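Local coordinates for protein indole-3-acetic acid-amido synthetase GH3.15 (Arabidopsis thaliana, PDB 6E1Q) that conjugates indole-3-butyric acid, and the herbicide 2,4-DB, to glutamine in an ATP-dependent reaction that releases AMP and diphosphate, at residues F146-S151 / S550-Y555; S165-I170 / P185-T190; N450-L455 / L460-F465. All blocks are in the same frame, centred on the assembly; numbering follows the deposited sequence.

Contact 1. Residues F146-S151 / S550-Y555; sequences FVTRES and SSVSQY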
loop_
_atom_site.group_PDB
_atom_site.type_symbol
_atom_site.label_atom_id
_atom_site.label_comp_id
_atom_site.label_asym_id
_atom_site.label_seq_id
_atom_site.Cartn_x
_atom_site.Cartn_y
_atom_site.Cartn_z
ATOM N N PHE A 146 13.042 0.636 -3.354
ATOM C CA PHE A 146 13.935 0.560 -4.497
ATOM C C PHE A 146 13.267 -0.235 -5.609
ATOM O O PHE A 146 12.337 -1.006 -5.376
ATOM C CB PHE A 146 15.314 -0.003 -4.118
ATOM C CG PHE A 146 15.276 -1.243 -3.268
ATOM C CD1 PHE A 146 15.010 -2.482 -3.833
ATOM C CD2 PHE A 146 15.558 -1.173 -1.910
ATOM C CE1 PHE A 146 15.005 -3.631 -3.055
ATOM C CE2 PHE A 146 15.548 -2.322 -1.125
ATOM C CZ PHE A 146 15.270 -3.550 -1.699
ATOM N N VAL A 147 13.727 0.006 -6.833
ATOM C CA VAL A 147 13.160 -0.600 -8.030
ATOM C C VAL A 147 14.206 -1.501 -8.675
ATOM O O VAL A 147 15.390 -1.147 -8.737
ATOM C CB VAL A 147 12.656 0.476 -9.015
ATOM C CG1 VAL A 147 13.724 1.517 -9.255
ATOM C CG2 VAL A 147 12.273 -0.158 -10.327
ATOM N N THR A 148 13.768 -2.668 -9.149
ATOM C CA THR A 148 14.667 -3.687 -9.675
ATOM C C THR A 148 14.643 -3.795 -11.192
ATOM O O THR A 148 15.529 -4.449 -11.757
ATOM C CB THR A 148 14.332 -5.058 -9.071
ATOM O OG1 THR A 148 13.053 -5.499 -9.546
ATOM C CG2 THR A 148 14.300 -4.961 -7.558
ATOM N N ARG A 149 13.662 -3.186 -11.854
ATOM C CA ARG A 149 13.614 -3.132 -13.306
ATOM C C ARG A 149 12.540 -2.140 -13.732
ATOM O O ARG A 149 11.657 -1.760 -12.949
ATOM C CB ARG A 149 13.345 -4.513 -13.930
ATOM C CG ARG A 149 11.962 -5.032 -13.641
ATOM C CD ARG A 149 11.625 -6.339 -14.365
ATOM N NE ARG A 149 10.171 -6.485 -14.353
ATOM C CZ ARG A 149 9.504 -7.612 -14.576
ATOM N NH1 ARG A 149 10.153 -8.742 -14.845
ATOM N NH2 ARG A 149 8.174 -7.598 -14.517
ATOM N N GLU A 150 12.643 -1.731 -14.992
ATOM C CA GLU A 150 11.684 -0.867 -15.659
ATOM C C GLU A 150 11.646 -1.298 -17.121
ATOM O O GLU A 150 12.419 -2.158 -17.548
ATOM C CB GLU A 150 12.061 0.613 -15.506
ATOM C CG GLU A 150 13.528 0.892 -15.793
ATOM C CD GLU A 150 13.842 2.375 -15.956
ATOM O OE1 GLU A 150 13.090 3.211 -15.405
ATOM O OE2 GLU A 150 14.846 2.701 -16.632
ATOM N N SER A 151 10.740 -0.705 -17.893
ATOM C CA SER A 151 10.621 -1.081 -19.296
ATOM C C SER A 151 10.137 0.125 -20.089
ATOM O O SER A 151 9.943 1.217 -19.542
ATOM C CB SER A 151 9.692 -2.294 -19.448
ATOM O OG SER A 151 8.447 -2.079 -18.788
ATOM N N SER A 550 7.345 -10.595 -9.785
ATOM C CA SER A 550 6.647 -9.663 -8.908
ATOM C C SER A 550 7.556 -8.504 -8.521
ATOM O O SER A 550 8.751 -8.682 -8.266
ATOM C CB SER A 550 6.147 -10.356 -7.637
ATOM O OG SER A 550 5.112 -11.253 -7.944
ATOM N N SER A 551 6.975 -7.307 -8.477
ATOM C CA SER A 551 7.709 -6.127 -8.041
ATOM C C SER A 551 8.039 -6.249 -6.549
ATOM O O SER A 551 7.170 -6.570 -5.731
ATOM C CB SER A 551 6.875 -4.876 -8.344
ATOM O OG SER A 551 7.150 -3.798 -7.472
ATOM N N VAL A 552 9.306 -6.026 -6.198
ATOM C CA VAL A 552 9.719 -6.131 -4.794
ATOM C C VAL A 552 9.016 -5.077 -3.938
ATOM O O VAL A 552 8.484 -5.369 -2.857
ATOM C CB VAL A 552 11.245 -5.993 -4.679
ATOM C CG1 VAL A 552 11.666 -6.146 -3.225
ATOM C CG2 VAL A 552 11.949 -6.998 -5.590
ATOM N N SER A 553 9.012 -3.826 -4.403
ATOM C CA SER A 553 8.479 -2.710 -3.628
ATOM C C SER A 553 6.962 -2.704 -3.589
ATOM O O SER A 553 6.372 -2.031 -2.745
ATOM C CB SER A 553 8.967 -1.395 -4.223
ATOM O OG SER A 553 8.555 -1.288 -5.576
ATOM N N GLN A 554 6.318 -3.401 -4.512
ATOM C CA GLN A 554 4.872 -3.478 -4.507
ATOM C C GLN A 554 4.382 -4.805 -3.955
ATOM O O GLN A 554 3.176 -5.053 -3.951
ATOM C CB GLN A 554 4.332 -3.236 -5.920
ATOM C CG GLN A 554 4.445 -1.773 -6.377
ATOM C CD GLN A 554 4.279 -1.585 -7.893
ATOM O OE1 GLN A 554 4.953 -2.233 -8.695
ATOM N NE2 GLN A 554 3.385 -0.684 -8.281
ATOM N N TYR A 555 5.284 -5.660 -3.472
ATOM C CA TYR A 555 4.856 -6.981 -3.024
ATOM C C TYR A 555 4.012 -6.880 -1.758
ATOM O O TYR A 555 4.377 -6.184 -0.803
ATOM C CB TYR A 555 6.052 -7.899 -2.770
ATOM C CG TYR A 555 5.607 -9.264 -2.290
ATOM C CD1 TYR A 555 5.312 -10.280 -3.206
ATOM C CD2 TYR A 555 5.448 -9.532 -0.931
ATOM C CE1 TYR A 555 4.881 -11.540 -2.771
ATOM C CE2 TYR A 555 5.019 -10.780 -0.491
ATOM C CZ TYR A 555 4.739 -11.783 -1.418
ATOM O OH TYR A 555 4.311 -13.035 -0.991
#
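Phe146 and Ser553 mark the closest approach of two irregular loops, with 6.4 Å between their CA atoms and no hydrogen bond passing from one segment to the other. The join is made by apolar side chains. Val552 carries most of it, and its two methyls take different partners. Val552 CG2 lies 3.7 Å from Thr148 CG2, methyl to methyl, the two side chains crossing at about a right angle. CG1, anti to the backbone N of Val552 (chi1 -178°), is turned to the Phe146 ring instead and comes within 4.2 Å of Phe146 CE1, at a slant to the ring. Thr148 offers its methyl because CG2 lies opposite its carbonyl carbon, while OG1 sits between N and C (chi1 68°). Nearby, CB of Ser553 rests 3.6 Å from the carbonyl O of Phe146, a packing contact.

Val552 to Tyr555 form a type I beta turn, closed by the bond from Tyr555 N to Val552 O. An ST motif overlaps it: Ser551 OG accepts from the backbone N of Gln554 at 3.1 Å, and donates to Gln554 OE1 at 3.0 Å, reaching that oxygen in the carbonyl plane on a lone pair. Gln554 is therefore gripped at both ends of its amide, since its NE2 bonds to the carbonyl O of Thr96. This is where the C-terminal domain of a GH3 acyl acid amido synthetase meets its N-terminal domain, about 7 Å from a bound (2,4-dichlorophenoxy)acetic acid and about 9 Å from the side chain of the ATP-binding Ser98, both measured from the Ser553 side chain. Phe146 also packs on Ser197, Met198 and Gln201 of helix 194-207, and Leu546 of helix 537-547 touches Val552.

Contact 2. Residues S165-I170 / P185-T190; sequences SFLKSI and PHAITT. With CFA ((2,4-dichlorophenoxy)acetic acid), chain D.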
loop_
_atom_site.group_PDB
_atom_site.type_symbol
_atom_site.label_atom_id
_atom_site.label_comp_id
_atom_site.label_asym_id
_atom_site.label_seq_id
_atom_site.Cartn_x
_atom_site.Cartn_y
_atom_site.Cartn_z
ATOM N N SER A 165 8.247 7.864 -10.272
ATOM C CA SER A 165 7.932 9.077 -11.018
ATOM C C SER A 165 7.863 10.282 -10.091
ATOM O O SER A 165 8.342 11.373 -10.434
ATOM C CB SER A 165 6.600 8.908 -11.755
ATOM O OG SER A 165 6.718 7.897 -12.731
ATOM N N PHE A 166 7.256 10.095 -8.914
ATOM C CA PHE A 166 7.168 11.167 -7.930
ATOM C C PHE A 166 8.558 11.610 -7.480
ATOM O O PHE A 166 8.892 12.798 -7.541
ATOM C CB PHE A 166 6.321 10.693 -6.746
ATOM C CG PHE A 166 6.005 11.767 -5.745
ATOM C CD1 PHE A 166 4.896 12.587 -5.913
ATOM C CD2 PHE A 166 6.793 11.937 -4.615
ATOM C CE1 PHE A 166 4.592 13.571 -4.984
ATOM C CE2 PHE A 166 6.498 12.923 -3.682
ATOM C CZ PHE A 166 5.398 13.740 -3.870
ATOM N N LEU A 167 9.392 10.658 -7.057
ATOM C CA LEU A 167 10.733 10.990 -6.579
ATOM C C LEU A 167 11.591 11.582 -7.687
ATOM O O LEU A 167 12.273 12.598 -7.491
ATOM C CB LEU A 167 11.406 9.744 -5.997
ATOM C CG LEU A 167 10.688 9.193 -4.773
ATOM C CD1 LEU A 167 11.415 7.967 -4.238
ATOM C CD2 LEU A 167 10.573 10.290 -3.707
ATOM N N LYS A 168 11.581 10.953 -8.861
ATOM C CA LYS A 168 12.378 11.468 -9.970
ATOM C C LYS A 168 12.005 12.910 -10.304
ATOM O O LYS A 168 12.869 13.724 -10.647
ATOM C CB LYS A 168 12.209 10.560 -11.188
ATOM C CG LYS A 168 13.132 10.858 -12.347
ATOM C CD LYS A 168 12.779 10.008 -13.563
ATOM C CE LYS A 168 13.310 10.632 -14.850
ATOM N NZ LYS A 168 14.124 9.674 -15.652
ATOM N N SER A 169 10.728 13.256 -10.202
ATOM C CA SER A 169 10.363 14.608 -10.600
ATOM C C SER A 169 10.808 15.643 -9.573
ATOM O O SER A 169 11.361 16.689 -9.945
ATOM C CB SER A 169 8.864 14.718 -10.836
ATOM O OG SER A 169 8.579 16.052 -11.208
ATOM N N ILE A 170 10.586 15.378 -8.282
ATOM C CA ILE A 170 11.020 16.356 -7.289
ATOM C C ILE A 170 12.538 16.421 -7.250
ATOM O O ILE A 170 13.104 17.473 -6.953
ATOM C CB ILE A 170 10.422 16.074 -5.892
ATOM C CG1 ILE A 170 10.799 14.702 -5.367
ATOM C CG2 ILE A 170 8.899 16.176 -5.910
ATOM C CD1 ILE A 170 10.093 14.379 -4.056
ATOM N N PRO A 185 19.923 5.250 -3.637
ATOM C CA PRO A 185 20.306 5.498 -5.036
ATOM C C PRO A 185 19.454 4.715 -6.025
ATOM O O PRO A 185 19.371 5.102 -7.200
ATOM C CB PRO A 185 21.778 5.057 -5.079
ATOM C CG PRO A 185 21.911 4.068 -3.938
ATOM C CD PRO A 185 21.000 4.599 -2.867
ATOM N N HIS A 186 18.790 3.648 -5.571
ATOM C CA HIS A 186 18.021 2.762 -6.428
ATOM C C HIS A 186 16.516 2.974 -6.314
ATOM O O HIS A 186 15.747 2.098 -6.720
ATOM C CB HIS A 186 18.370 1.312 -6.122
ATOM C CG HIS A 186 19.818 1.001 -6.299
ATOM N ND1 HIS A 186 20.449 1.095 -7.519
ATOM C CD2 HIS A 186 20.764 0.615 -5.412
ATOM C CE1 HIS A 186 21.721 0.771 -7.379
ATOM N NE2 HIS A 186 21.939 0.473 -6.110
ATOM N N ALA A 187 16.080 4.114 -5.779
ATOM C CA ALA A 187 14.670 4.472 -5.896
ATOM C C ALA A 187 14.317 4.897 -7.316
ATOM O O ALA A 187 13.170 4.727 -7.745
ATOM C CB ALA A 187 14.320 5.583 -4.917
ATOM N N ILE A 188 15.277 5.450 -8.052
ATOM C CA ILE A 188 15.082 5.857 -9.439
ATOM C C ILE A 188 15.888 4.979 -10.397
ATOM O O ILE A 188 15.339 4.422 -11.350
ATOM C CB ILE A 188 15.421 7.354 -9.630
ATOM C CG1 ILE A 188 14.571 8.220 -8.692
ATOM C CG2 ILE A 188 15.213 7.776 -11.090
ATOM C CD1 ILE A 188 15.118 9.630 -8.478
ATOM N N THR A 189 17.191 4.831 -10.150
ATOM C CA THR A 189 18.035 4.000 -10.999
ATOM C C THR A 189 17.885 2.534 -10.612
ATOM O O THR A 189 18.090 2.159 -9.453
ATOM C CB THR A 189 19.506 4.419 -10.906
ATOM O OG1 THR A 189 19.636 5.805 -11.243
ATOM C CG2 THR A 189 20.364 3.589 -11.873
ATOM N N THR A 190 17.539 1.712 -11.594
ATOM C CA THR A 190 17.287 0.294 -11.388
ATOM C C THR A 190 18.527 -0.447 -10.864
ATOM O O THR A 190 19.672 -0.092 -11.164
ATOM C CB THR A 190 16.781 -0.296 -12.714
ATOM O OG1 THR A 190 15.408 0.077 -12.910
ATOM C CG2 THR A 190 16.944 -1.802 -12.798
HETATM C C1 CFA D . 0.355 8.226 -2.788
HETATM C C2 CFA D . 1.795 8.303 -2.270
HETATM C "C1'" CFA D . 3.486 9.970 -1.940
HETATM C "C2'" CFA D . 4.711 9.471 -2.371
HETATM C "C3'" CFA D . 5.882 9.881 -1.746
HETATM C "C4'" CFA D . 5.832 10.790 -0.699
HETATM C "C5'" CFA D . 4.612 11.289 -0.278
HETATM CL CL3 CFA D . 4.795 8.302 -3.723
HETATM C "C6'" CFA D . 3.446 10.883 -0.899
HETATM O O1 CFA D . -0.389 9.231 -2.675
HETATM O O2 CFA D . -0.105 7.178 -3.320
HETATM O "O1'" CFA D . 2.282 9.587 -2.553
HETATM CL CL4 CFA D . 7.327 11.334 0.116
#
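Leu167 and Lys168 on helix 162-172 meet Ala187 and Ile188 in apolar helix-to-loop packing, where the loop between strand 181-183 and helix 194-207 lies against the helix. No hydrogen bond links the two segments. Ile188 does most of the work: its CD1 presses onto the helix backbone, 3.6 Å from Lys168 CA, and its CG2 lies 3.9 Å from Lys168 CG, the two side chains crossing at about a right angle. With CG1 opposite its carbonyl carbon (chi1 -57°), Ile188 sends one branch to the backbone and the other across the lysine's aliphatic stem, whose amine end leads away. Beside it, Leu167 CD1 touches Ala187 CB at 3.8 Å. Were Ile188 cut back to an alanine, the loss of CD1 and CG2 would probably open a gap over Lys168 CA and leave the lysine stem without its apolar neighbour.

The loop is braced from within by His186 ND1, which donates to Thr189 O at 3.2 Å with the oxygen in the imidazole plane. Ala187 O also takes a hydrogen bond from Thr164 OG1 of the same helix. That helix also serves the ligand: one face of the Phe166 ring is turned to (2,4-dichlorophenoxy)acetic acid, whose C2' sits above it toward the rim, the two rings tilted by about 30° and Phe166 CD2 3.6 Å from ligand C3', in the largely aromatic pocket that Val163, Phe325 and Phe332 complete.

Contact 3. Residues N450-L455 / L460-F465; sequences NAKLLL and LMLMDF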
loop_
_atom_site.group_PDB
_atom_site.type_symbol
_atom_site.label_atom_id
_atom_site.label_comp_id
_atom_site.label_asym_id
_atom_site.label_seq_id
_atom_site.Cartn_x
_atom_site.Cartn_y
_atom_site.Cartn_z
ATOM N N ASN A 450 -10.260 -11.431 14.421
ATOM C CA ASN A 450 -10.982 -11.958 15.577
ATOM C C ASN A 450 -10.294 -13.186 16.141
ATOM O O ASN A 450 -10.151 -13.321 17.362
ATOM C CB ASN A 450 -12.422 -12.321 15.209
ATOM C CG ASN A 450 -13.283 -11.111 14.908
ATOM O OD1 ASN A 450 -14.277 -11.212 14.180
ATOM N ND2 ASN A 450 -12.927 -9.975 15.477
ATOM N N ALA A 451 -9.870 -14.103 15.268
ATOM C CA ALA A 451 -9.308 -15.354 15.773
ATOM C C ALA A 451 -7.927 -15.145 16.382
ATOM O O ALA A 451 -7.591 -15.772 17.390
ATOM C CB ALA A 451 -9.247 -16.398 14.659
ATOM N N LYS A 452 -7.100 -14.286 15.786
ATOM C CA LYS A 452 -5.727 -14.198 16.295
ATOM C C LYS A 452 -5.670 -13.553 17.676
ATOM O O LYS A 452 -4.707 -13.777 18.421
ATOM C CB LYS A 452 -4.839 -13.444 15.309
ATOM C CG LYS A 452 -5.081 -11.920 15.264
ATOM C CD LYS A 452 -4.105 -11.255 14.291
ATOM C CE LYS A 452 -4.330 -9.762 14.183
ATOM N NZ LYS A 452 -3.306 -9.115 13.294
ATOM N N LEU A 453 -6.691 -12.778 18.037
ATOM C CA LEU A 453 -6.787 -12.223 19.384
ATOM C C LEU A 453 -6.737 -13.303 20.456
ATOM O O LEU A 453 -6.224 -13.065 21.559
ATOM C CB LEU A 453 -8.083 -11.431 19.516
ATOM C CG LEU A 453 -8.010 -10.279 20.495
ATOM C CD1 LEU A 453 -7.284 -9.111 19.815
ATOM C CD2 LEU A 453 -9.413 -9.903 20.929
ATOM N N LEU A 454 -7.246 -14.500 20.159
ATOM C CA LEU A 454 -7.242 -15.563 21.162
ATOM C C LEU A 454 -5.835 -15.988 21.546
ATOM O O LEU A 454 -5.656 -16.616 22.592
ATOM C CB LEU A 454 -8.015 -16.775 20.653
ATOM C CG LEU A 454 -9.527 -16.771 20.930
ATOM C CD1 LEU A 454 -10.189 -15.522 20.373
ATOM C CD2 LEU A 454 -10.158 -18.014 20.346
ATOM N N LEU A 455 -4.837 -15.691 20.713
ATOM C CA LEU A 455 -3.466 -16.056 21.052
ATOM C C LEU A 455 -2.808 -15.095 22.039
ATOM O O LEU A 455 -1.813 -15.475 22.658
ATOM C CB LEU A 455 -2.594 -16.116 19.800
ATOM C CG LEU A 455 -3.008 -16.949 18.595
ATOM C CD1 LEU A 455 -2.253 -16.427 17.364
ATOM C CD2 LEU A 455 -2.755 -18.433 18.823
ATOM N N LEU A 460 1.574 -15.445 22.102
ATOM C CA LEU A 460 1.824 -15.786 20.717
ATOM C C LEU A 460 1.233 -14.694 19.840
ATOM O O LEU A 460 0.267 -14.019 20.222
ATOM C CB LEU A 460 1.226 -17.150 20.371
ATOM C CG LEU A 460 1.941 -18.285 21.084
ATOM C CD1 LEU A 460 1.192 -19.579 20.917
ATOM C CD2 LEU A 460 3.376 -18.386 20.539
ATOM N N MET A 461 1.835 -14.509 18.678
ATOM C CA MET A 461 1.412 -13.493 17.720
ATOM C C MET A 461 1.319 -14.124 16.338
ATOM O O MET A 461 2.148 -14.966 15.975
ATOM C CB MET A 461 2.400 -12.303 17.688
ATOM C CG MET A 461 1.858 -11.046 16.978
ATOM S SD MET A 461 3.047 -9.672 16.844
ATOM C CE MET A 461 2.436 -8.576 18.122
ATOM N N LEU A 462 0.304 -13.729 15.572
ATOM C CA LEU A 462 0.226 -14.141 14.181
ATOM C C LEU A 462 1.083 -13.182 13.354
ATOM O O LEU A 462 0.833 -11.973 13.356
ATOM C CB LEU A 462 -1.231 -14.144 13.717
ATOM C CG LEU A 462 -1.433 -14.466 12.245
ATOM C CD1 LEU A 462 -0.961 -15.902 11.952
ATOM C CD2 LEU A 462 -2.920 -14.267 11.868
ATOM N N MET A 463 2.114 -13.703 12.678
ATOM C CA MET A 463 2.987 -12.820 11.900
ATOM C C MET A 463 2.465 -12.568 10.492
ATOM O O MET A 463 2.616 -11.460 9.969
ATOM C CB MET A 463 4.393 -13.394 11.824
ATOM C CG MET A 463 4.889 -13.899 13.177
ATOM S SD MET A 463 5.282 -12.593 14.361
ATOM C CE MET A 463 6.827 -11.971 13.705
ATOM N N ASP A 464 1.894 -13.582 9.845
ATOM C CA ASP A 464 1.338 -13.423 8.505
ATOM C C ASP A 464 0.414 -14.607 8.267
ATOM O O ASP A 464 0.487 -15.613 8.979
ATOM C CB ASP A 464 2.441 -13.368 7.420
ATOM C CG ASP A 464 2.125 -12.366 6.292
ATOM O OD1 ASP A 464 0.979 -11.899 6.197
ATOM O OD2 ASP A 464 3.046 -11.974 5.550
ATOM N N PHE A 465 -0.442 -14.488 7.252
ATOM C CA PHE A 465 -1.316 -15.591 6.882
ATOM C C PHE A 465 -1.656 -15.516 5.400
ATOM O O PHE A 465 -1.565 -14.462 4.771
ATOM C CB PHE A 465 -2.611 -15.601 7.703
ATOM C CG PHE A 465 -3.615 -14.588 7.248
ATOM C CD1 PHE A 465 -3.582 -13.291 7.747
ATOM C CD2 PHE A 465 -4.591 -14.928 6.323
ATOM C CE1 PHE A 465 -4.512 -12.351 7.336
ATOM C CE2 PHE A 465 -5.513 -13.987 5.891
ATOM C CZ PHE A 465 -5.466 -12.703 6.392
HETATM O O HOH W 1 -0.627 -9.602 14.823
HETATM O O HOH W 2 -0.867 -10.800 12.034
#
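Lys452 and Leu462 pack stem against branch, their side chains crossing at about a right angle. Lys452 CG sits between its backbone N and carbonyl carbon (chi1 73°), and from there the chain runs fully extended, carrying CD over Leu462, while CB already faces it. Lys452 CB is 4.0 Å from Leu462 CB, and Lys452 CD is equally close to Leu462 CD2. Leu462 holds CG anti to its own N, with chi1 176° and chi2 64° together bringing CD2 beside the lysine.

At the tighter end of the connection, Leu455 CB and Leu460 CB stand 4.0 Å apart, and Leu455 CD1 reaches on to within 4.1 Å of Leu462 N. A weak hydrogen bond, Leu460 N to Leu455 O at 3.4 Å, closes the loop between helix 441-452 and strand 461-470, an outer strand of the C-terminal four-stranded sheet. Trp482 and Leu484 of the adjoining strand extend the leucine cluster.

The amine emerges beyond this apolar layer: Lys452 NZ bonds to Gln307 OE1 of the N-terminal domain, and a water 3.1 Å from NZ bridges it to Leu462 O. Its charge is thus probably met by neutral oxygens, while the stem serves as hydrophobic packing.

Contacts 1 and 2 are neighbours, their centres 12 Å apart, and they touch directly: Val147 N lies 2.9 Å from His186 O, a probable hydrogen bond. Contact 3 is remote, its centre 30 Å from that of contact 1 and 37 Å from that of contact 2, on the opposite side of the chain's centre from contact 2. Along the sequence contact 1 closes a long loop that encloses both others, with contact 2 early and contact 3 late. Contact 2 belongs to the N-terminal domain and contact 3 to the C-terminal one; contact 1 joins the two domains near a bound ligand, so it belongs to the interface that probably shifts if the C-terminal domain turns, as in related ANL enzymes.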